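Local atomic coordinates of capsular polysaccharide biosynthesis protein (PDB entry 4BQN), a protein that binds coenzyme A and is probably an acetyltransferase in the biosynthesis of the capsular polysaccharide of Burkholderia pseudomallei. Residues Asp184-Asn189 with Ala204-Glu209. The protein carries 1 engineered substitution. Residues are numbered along the deposited sequence; the frame is centred on the assembly and turned at random.
Sequences DFILAN and AALMRE
Glu209 lies flat over the ring of Phe185, a worked example of how an acidic side chain on a helix can serve as apolar cover while its charge is spent further out. Traced outward, its CB starts over the rim of the ring, 3.9 Å from CE2 of Phe185. The next carbon, CG, sits almost on the ring normal, 3.6 Å from the ring centroid, and makes a CH-pi contact. The bend at chi2 (66°) turns the chain so that it continues over the ring, with CD 3.7 Å from Phe185 CE1. At the tip the carboxylate is stacked on the ring with its plane turned by just 17°; OE1 rests 3.6 Å from Phe185 CE1, while OE2 is taken by a salt bridge to Arg213, one helical turn on, which probably steadies the charged end.

On the opposite face, offset toward the rim, lies ND2 of Asn189, fixed there by a nearly straight 2.9 Å hydrogen bond to Phe185 O, which also accepts from Asn189 N; the phenyl group thus has a glutamate on one face and an asparagine on the other. Deeper in, the CD1 methyl of Leu206 rests against both Phe185 CD2 and Ile186 CG1, 3.9 Å from each; the side chains of Ile186 and Leu206 cross at about a right angle. Val182 and Phe196 also pack on Leu206, and Trp100 on Ile186.

The axes of 184-189 and 204-209 come within 11.5 Å and run at 148°, a roughly antiparallel helix pair joined by side chains alone, beside the coenzyme A pocket of this WcbI-family enzyme.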
# COMPACT_ATOMS: atom_id res chain seq x y z
N ASP A 184 9.39 -3.64 -11.50
CA ASP A 184 10.80 -3.38 -11.82
C ASP A 184 11.17 -1.95 -11.44
O ASP A 184 12.27 -1.70 -10.94
CB ASP A 184 11.07 -3.62 -13.32
CG ASP A 184 10.79 -5.06 -13.74
OD1 ASP A 184 11.05 -5.99 -12.95
OD2 ASP A 184 10.31 -5.26 -14.88
N PHE A 185 10.25 -1.02 -11.67
CA PHE A 185 10.45 0.36 -11.29
C PHE A 185 10.66 0.50 -9.78
O PHE A 185 11.57 1.18 -9.33
CB PHE A 185 9.24 1.21 -11.74
CG PHE A 185 9.35 2.65 -11.35
CD1 PHE A 185 10.13 3.53 -12.11
CD2 PHE A 185 8.73 3.13 -10.19
CE1 PHE A 185 10.24 4.86 -11.75
CE2 PHE A 185 8.85 4.46 -9.82
CZ PHE A 185 9.61 5.32 -10.60
N ILE A 186 9.81 -0.16 -9.00
CA ILE A 186 9.94 -0.06 -7.54
C ILE A 186 11.32 -0.55 -7.07
O ILE A 186 12.02 0.16 -6.35
CB ILE A 186 8.81 -0.79 -6.79
CG1 ILE A 186 7.46 -0.10 -7.08
CG2 ILE A 186 9.09 -0.80 -5.29
CD1 ILE A 186 6.24 -0.92 -6.66
N LEU A 187 11.71 -1.75 -7.49
CA LEU A 187 12.97 -2.29 -7.00
C LEU A 187 14.13 -1.40 -7.42
O LEU A 187 15.04 -1.15 -6.63
CB LEU A 187 13.18 -3.72 -7.50
CG LEU A 187 14.50 -4.38 -7.07
CD1 LEU A 187 14.59 -4.55 -5.55
CD2 LEU A 187 14.73 -5.70 -7.80
N ALA A 188 14.10 -0.93 -8.67
CA ALA A 188 15.22 -0.17 -9.20
C ALA A 188 15.35 1.22 -8.58
O ALA A 188 16.44 1.76 -8.52
CB ALA A 188 15.13 -0.07 -10.72
N ASN A 189 14.24 1.77 -8.09
CA ASN A 189 14.24 3.15 -7.62
C ASN A 189 14.07 3.34 -6.12
O ASN A 189 14.21 4.46 -5.65
CB ASN A 189 13.15 3.95 -8.34
CG ASN A 189 13.47 4.18 -9.78
OD1 ASN A 189 14.12 5.17 -10.14
ND2 ASN A 189 13.04 3.25 -10.63
N ALA A 204 3.52 10.39 -4.37
CA ALA A 204 3.23 11.00 -5.67
C ALA A 204 4.03 10.41 -6.82
O ALA A 204 3.48 10.16 -7.90
CB ALA A 204 3.47 12.49 -5.61
N ALA A 205 5.34 10.24 -6.62
CA ALA A 205 6.20 9.76 -7.71
C ALA A 205 5.73 8.39 -8.19
O ALA A 205 5.67 8.12 -9.40
CB ALA A 205 7.64 9.69 -7.24
N LEU A 206 5.39 7.51 -7.26
CA LEU A 206 4.91 6.18 -7.63
C LEU A 206 3.50 6.22 -8.24
O LEU A 206 3.22 5.49 -9.21
CB LEU A 206 5.00 5.19 -6.47
CG LEU A 206 4.68 3.74 -6.85
CD1 LEU A 206 5.57 3.24 -7.99
CD2 LEU A 206 4.79 2.85 -5.63
N MET A 207 2.61 7.07 -7.71
CA MET A 207 1.30 7.23 -8.31
C MET A 207 1.40 7.74 -9.75
O MET A 207 0.64 7.28 -10.61
CB MET A 207 0.42 8.17 -7.47
CG MET A 207 -0.03 7.57 -6.13
SD MET A 207 -0.83 5.96 -6.21
CE MET A 207 -2.16 6.29 -7.37
N ARG A 208 2.30 8.69 -10.01
CA ARG A 208 2.51 9.15 -11.38
C ARG A 208 2.97 8.00 -12.26
O ARG A 208 2.52 7.85 -13.40
CB ARG A 208 3.50 10.29 -11.45
CG ARG A 208 2.98 11.59 -10.86
CD ARG A 208 3.89 12.74 -11.22
NE ARG A 208 5.24 12.62 -10.69
CZ ARG A 208 5.66 13.11 -9.52
NH1 ARG A 208 4.81 13.71 -8.69
NH2 ARG A 208 6.93 12.96 -9.16
N GLU A 209 3.89 7.19 -11.74
CA GLU A 209 4.44 6.10 -12.55
C GLU A 209 3.37 5.09 -12.94
O GLU A 209 3.27 4.70 -14.11
CB GLU A 209 5.62 5.40 -11.84
CG GLU A 209 6.50 4.64 -12.82
CD GLU A 209 7.22 5.55 -13.81
OE1 GLU A 209 7.58 6.69 -13.44
OE2 GLU A 209 7.42 5.13 -14.97